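PDB 1QV9: F420-dependent methylenetetrahydromethanopterin dehydrogenase, which catalyses the reversible, coenzyme F420-dependent reduction of methenyl-tetrahydromethanopterin to methylene-tetrahydromethanopterin, a step of methanogenesis from carbon dioxide. Local coordinates for residues I7-G12 / I68-P73; P93-G98 / G115-K120. All blocks are in the same frame, centred on the assembly; numbering follows the deposited sequence.

Interaction 1. Residues I7-G12 / I68-P73; sequences IFIKCG and IVYGGP
Tyr70 and Cys11 make a sulfur-aromatic contact, Cys11 SG lying 5.2 Å from the centroid of the Tyr70 ring and oblique to it, while Tyr70 OH comes to 3.4 Å from Cys11 CB. With CG anti to the backbone N (chi1 171°), the ring runs forward along the sheet, and Ile9 CG2 packs against Tyr70 CD2 at 3.8 Å, the two side chains at about a right angle. The phenol oxygen shares a water with Cys11 O and Pro73 O, to both of which the water donates. A phenylalanine in place of Tyr70 would probably leave this water without its third partner and open a gap beside Cys11 CB. The strands themselves pair in parallel through Val69 N to Ile7 O, Ile9 N to Val69 O (2.7 Å) and Gly71 N to Ile9 O; a fourth bond, Cys11 N to Gly71 O, is weak at 3.4 Å. On the other face Phe8 CD2 rests 3.6 Å from Val69 CB. Helices 46-63 and 78-88 cover the Ile9 and Tyr70 face, while strands 33-39 and 94-99 flank the pair within the sheet.

Interaction 2. Residues P93-G98 / G115-K120; sequences PAVIIG and GYILVK
Strands 94-98 and 115-119 run parallel, 14° apart, joined by five backbone bonds that alternate in direction from Gly115 N to Ala94 O through to Val119 N to Gly98 O. Of these, Ile96 N approaches Gly115 O from above the carbonyl plane, 44° out of it. Beyond these bonds Ile97 and Ile117 carry the main side-chain contact. They lie side by side and point the same way, and Ile97 CD1 presses to 3.4 Å from Ile117 CB, closer than ordinary carbon packing, while also touching CG1 and CD1 of that residue. Ile97 CG1 stands beside its backbone N and chi2 is an unusual -27°, which turns the terminal methyl across to the neighbour. Phe161 of helix 153-169 touches both isoleucines on this face. On the opposite face Leu118 CD2 sits 3.8 Å from Gly98 CA, where a beta carbon would be tight against that methyl. Tyr116 meets strand 94-98 through CB, 3.5 Å from Ile96 O; its CG lies between the backbone N and the carbonyl carbon, and the ring leads away to helix 106-111, where its OH is hydrogen-bonded to Glu110. Helix 106-111 connects the two strands, so the contact closes a beta-alpha-beta crossover within the parallel sheet of the alpha/beta domain.

Interactions 1 and 2 occupy consecutive strand pairs of one parallel sheet, with centres about 9 Å apart. Strands 67-71 and 94-99 are neighbours and join them: Tyr70 O lies 2.8 Å from Ile97 N and Ile68 N 2.9 Å from Pro93 O, both probable hydrogen bonds. Side chains meet this seam too, with Val69 CG1 3.6 Å from Val95 O and Ala94 CB 3.5 Å from Ile68 O. Four adjacent strands, 4-10, 67-71, 94-99 and 115-119, thus form a continuous core. Bound magnesium lies near the start of the joining strands, about 10 Å from the side chain of Ile68 and about 8 Å from that of Ala94.

Interaction 1. Residues I7-G12 / I68-P73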
loop_
_atom_site.group_PDB
_atom_site.type_symbol
_atom_site.label_atom_id
_atom_site.label_comp_id
_atom_site.label_asym_id
_atom_site.label_seq_id
_atom_site.Cartn_x
_atom_site.Cartn_y
_atom_site.Cartn_z
ATOM N N ILE A 7 -12.944 39.367 -10.901
ATOM C CA ILE A 7 -14.171 38.567 -10.926
ATOM C C ILE A 7 -13.775 37.272 -11.607
ATOM O O ILE A 7 -13.042 37.289 -12.593
ATOM C CB ILE A 7 -15.292 39.229 -11.759
ATOM C CG1 ILE A 7 -15.713 40.563 -11.129
ATOM C CG2 ILE A 7 -16.535 38.276 -11.852
ATOM C CD1 ILE A 7 -16.725 41.344 -11.963
ATOM N N PHE A 8 -14.238 36.149 -11.069
ATOM C CA PHE A 8 -13.974 34.831 -11.650
ATOM C C PHE A 8 -15.299 34.298 -12.160
ATOM O O PHE A 8 -16.295 34.368 -11.449
ATOM C CB PHE A 8 -13.419 33.865 -10.596
ATOM C CG PHE A 8 -12.014 34.196 -10.173
ATOM C CD1 PHE A 8 -11.769 35.157 -9.189
ATOM C CD2 PHE A 8 -10.930 33.536 -10.766
ATOM C CE1 PHE A 8 -10.452 35.459 -8.786
ATOM C CE2 PHE A 8 -9.592 33.833 -10.360
ATOM C CZ PHE A 8 -9.369 34.799 -9.364
ATOM N N ILE A 9 -15.325 33.767 -13.383
ATOM C CA ILE A 9 -16.568 33.213 -13.944
ATOM C C ILE A 9 -16.336 31.725 -14.125
ATOM O O ILE A 9 -15.342 31.325 -14.740
ATOM C CB ILE A 9 -16.891 33.852 -15.308
ATOM C CG1 ILE A 9 -16.891 35.372 -15.195
ATOM C CG2 ILE A 9 -18.226 33.331 -15.835
ATOM C CD1 ILE A 9 -16.932 36.077 -16.587
ATOM N N LYS A 10 -17.256 30.892 -13.615
ATOM C CA LYS A 10 -17.090 29.443 -13.677
ATOM C C LYS A 10 -18.286 28.794 -14.359
ATOM O O LYS A 10 -19.413 28.847 -13.838
ATOM C CB LYS A 10 -16.941 28.837 -12.250
ATOM C CG LYS A 10 -15.773 29.406 -11.452
ATOM C CD LYS A 10 -15.560 28.701 -10.113
ATOM C CE LYS A 10 -14.410 29.381 -9.349
ATOM N NZ LYS A 10 -13.932 28.564 -8.201
ATOM N N CYS A 11 -18.044 28.201 -15.531
ATOM C CA CYS A 11 -19.077 27.499 -16.294
ATOM C C CYS A 11 -18.516 26.145 -16.685
ATOM O O CYS A 11 -17.468 26.070 -17.364
ATOM C CB CYS A 11 -19.465 28.293 -17.539
ATOM S SG CYS A 11 -20.176 29.920 -17.201
ATOM N N GLY A 12 -19.200 25.061 -16.310
ATOM C CA GLY A 12 -18.662 23.743 -16.578
ATOM C C GLY A 12 -17.665 23.478 -15.458
ATOM O O GLY A 12 -17.505 24.335 -14.587
ATOM N N ILE A 68 -10.654 40.034 -15.171
ATOM C CA ILE A 68 -11.721 39.021 -15.108
ATOM C C ILE A 68 -11.148 37.701 -15.605
ATOM O O ILE A 68 -10.361 37.686 -16.549
ATOM C CB ILE A 68 -12.899 39.438 -15.974
ATOM C CG1 ILE A 68 -13.478 40.734 -15.406
ATOM C CG2 ILE A 68 -13.989 38.345 -15.975
ATOM C CD1 ILE A 68 -14.631 41.337 -16.172
ATOM N N VAL A 69 -11.519 36.598 -14.955
ATOM C CA VAL A 69 -11.032 35.286 -15.336
ATOM C C VAL A 69 -12.217 34.417 -15.663
ATOM O O VAL A 69 -13.209 34.414 -14.944
ATOM C CB VAL A 69 -10.218 34.609 -14.177
ATOM C CG1 VAL A 69 -9.669 33.266 -14.647
ATOM C CG2 VAL A 69 -9.107 35.532 -13.695
ATOM N N TYR A 70 -12.165 33.727 -16.792
ATOM C CA TYR A 70 -13.231 32.781 -17.142
ATOM C C TYR A 70 -12.557 31.415 -17.127
ATOM O O TYR A 70 -11.533 31.222 -17.783
ATOM C CB TYR A 70 -13.786 33.057 -18.530
ATOM C CG TYR A 70 -14.727 31.974 -19.011
ATOM C CD1 TYR A 70 -14.254 30.829 -19.673
ATOM C CD2 TYR A 70 -16.099 32.055 -18.723
ATOM C CE1 TYR A 70 -15.121 29.777 -20.033
ATOM C CE2 TYR A 70 -16.967 31.007 -19.087
ATOM C CZ TYR A 70 -16.478 29.888 -19.732
ATOM O OH TYR A 70 -17.358 28.888 -20.145
ATOM N N GLY A 71 -13.115 30.472 -16.370
ATOM C CA GLY A 71 -12.523 29.139 -16.297
ATOM C C GLY A 71 -13.569 28.053 -16.553
ATOM O O GLY A 71 -14.705 28.149 -16.066
ATOM N N GLY A 72 -13.189 27.034 -17.314
ATOM C CA GLY A 72 -14.087 25.932 -17.582
ATOM C C GLY A 72 -13.526 25.127 -18.725
ATOM O O GLY A 72 -12.542 25.558 -19.362
ATOM N N PRO A 73 -14.109 23.955 -19.005
ATOM C CA PRO A 73 -13.606 23.127 -20.088
ATOM C C PRO A 73 -13.725 23.748 -21.477
ATOM O O PRO A 73 -14.572 24.623 -21.733
ATOM C CB PRO A 73 -14.475 21.870 -20.006
ATOM C CG PRO A 73 -15.002 21.870 -18.587
ATOM C CD PRO A 73 -15.239 23.310 -18.316
HETATM O O HOH W 1 -16.346 26.257 -19.995
HETATM O O HOH W 2 -15.495 26.107 -14.190
#

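Interaction 2. Residues P93-G98 / G115-K120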
loop_
_atom_site.group_PDB
_atom_site.type_symbol
_atom_site.label_atom_id
_atom_site.label_comp_id
_atom_site.label_asym_id
_atom_site.label_seq_id
_atom_site.Cartn_x
_atom_site.Cartn_y
_atom_site.Cartn_z
ATOM N N PRO A 93 -9.255 43.576 -18.735
ATOM C CA PRO A 93 -8.218 42.579 -19.081
ATOM C C PRO A 93 -8.772 41.241 -18.616
ATOM O O PRO A 93 -9.308 41.149 -17.504
ATOM C CB PRO A 93 -7.026 43.017 -18.249
ATOM C CG PRO A 93 -7.184 44.532 -18.241
ATOM C CD PRO A 93 -8.682 44.670 -17.929
ATOM N N ALA A 94 -8.650 40.218 -19.455
ATOM C CA ALA A 94 -9.225 38.909 -19.120
ATOM C C ALA A 94 -8.293 37.746 -19.433
ATOM O O ALA A 94 -7.472 37.813 -20.365
ATOM C CB ALA A 94 -10.546 38.735 -19.889
ATOM N N VAL A 95 -8.483 36.656 -18.690
ATOM C CA VAL A 95 -7.686 35.446 -18.817
ATOM C C VAL A 95 -8.629 34.268 -18.891
ATOM O O VAL A 95 -9.622 34.223 -18.150
ATOM C CB VAL A 95 -6.781 35.238 -17.562
ATOM C CG1 VAL A 95 -5.978 33.908 -17.683
ATOM C CG2 VAL A 95 -5.836 36.438 -17.399
ATOM N N ILE A 96 -8.342 33.345 -19.798
ATOM C CA ILE A 96 -9.132 32.140 -19.968
ATOM C C ILE A 96 -8.375 30.958 -19.362
ATOM O O ILE A 96 -7.221 30.709 -19.723
ATOM C CB ILE A 96 -9.351 31.837 -21.496
ATOM C CG1 ILE A 96 -10.019 33.026 -22.201
ATOM C CG2 ILE A 96 -10.216 30.603 -21.694
ATOM C CD1 ILE A 96 -11.338 33.457 -21.610
ATOM N N ILE A 97 -9.017 30.224 -18.455
ATOM C CA ILE A 97 -8.412 29.018 -17.886
ATOM C C ILE A 97 -9.130 27.888 -18.577
ATOM O O ILE A 97 -10.360 27.849 -18.573
ATOM C CB ILE A 97 -8.651 28.938 -16.333
ATOM C CG1 ILE A 97 -7.814 29.998 -15.577
ATOM C CG2 ILE A 97 -8.410 27.514 -15.854
ATOM C CD1 ILE A 97 -6.545 30.450 -16.212
ATOM N N GLY A 98 -8.368 26.983 -19.192
ATOM C CA GLY A 98 -8.934 25.856 -19.910
ATOM C C GLY A 98 -8.069 24.615 -19.891
ATOM O O GLY A 98 -7.104 24.559 -19.157
ATOM N N GLY A 115 -5.547 36.647 -22.229
ATOM C CA GLY A 115 -4.515 35.786 -21.692
ATOM C C GLY A 115 -5.118 34.381 -21.555
ATOM O O GLY A 115 -6.350 34.176 -21.701
ATOM N N TYR A 116 -4.262 33.393 -21.326
ATOM C CA TYR A 116 -4.766 32.024 -21.134
ATOM C C TYR A 116 -3.824 31.154 -20.340
ATOM O O TYR A 116 -2.623 31.373 -20.327
ATOM C CB TYR A 116 -5.061 31.294 -22.472
ATOM C CG TYR A 116 -3.927 31.254 -23.487
ATOM C CD1 TYR A 116 -3.866 32.215 -24.492
ATOM C CD2 TYR A 116 -2.907 30.311 -23.410
ATOM C CE1 TYR A 116 -2.805 32.241 -25.403
ATOM C CE2 TYR A 116 -1.830 30.335 -24.316
ATOM C CZ TYR A 116 -1.803 31.306 -25.302
ATOM O OH TYR A 116 -0.756 31.341 -26.206
ATOM N N ILE A 117 -4.397 30.179 -19.632
ATOM C CA ILE A 117 -3.586 29.190 -18.944
ATOM C C ILE A 117 -4.314 27.913 -19.319
ATOM O O ILE A 117 -5.465 27.692 -18.913
ATOM C CB ILE A 117 -3.563 29.335 -17.408
ATOM C CG1 ILE A 117 -2.983 30.710 -17.058
ATOM C CG2 ILE A 117 -2.688 28.211 -16.803
ATOM C CD1 ILE A 117 -2.958 31.040 -15.540
ATOM N N LEU A 118 -3.668 27.101 -20.154
ATOM C CA LEU A 118 -4.265 25.846 -20.595
ATOM C C LEU A 118 -3.570 24.707 -19.855
ATOM O O LEU A 118 -2.369 24.538 -19.966
ATOM C CB LEU A 118 -4.101 25.687 -22.106
ATOM C CG LEU A 118 -4.800 26.817 -22.880
ATOM C CD1 LEU A 118 -4.617 26.578 -24.370
ATOM C CD2 LEU A 118 -6.315 26.827 -22.546
ATOM N N VAL A 119 -4.326 23.934 -19.078
ATOM C CA VAL A 119 -3.760 22.871 -18.279
ATOM C C VAL A 119 -4.054 21.530 -18.940
ATOM O O VAL A 119 -5.175 20.990 -18.830
ATOM C CB VAL A 119 -4.365 22.949 -16.844
ATOM C CG1 VAL A 119 -3.722 21.916 -15.927
ATOM C CG2 VAL A 119 -4.109 24.353 -16.293
ATOM N N LYS A 120 -3.051 20.978 -19.626
ATOM C CA LYS A 120 -3.287 19.719 -20.341
ATOM C C LYS A 120 -3.654 18.538 -19.440
ATOM O O LYS A 120 -4.467 17.704 -19.789
ATOM C CB LYS A 120 -2.098 19.388 -21.275
ATOM C CG LYS A 120 -1.832 20.526 -22.243
ATOM C CD LYS A 120 -0.755 20.211 -23.301
ATOM C CE LYS A 120 -1.352 19.364 -24.408
ATOM N NZ LYS A 120 -0.351 19.078 -25.483
#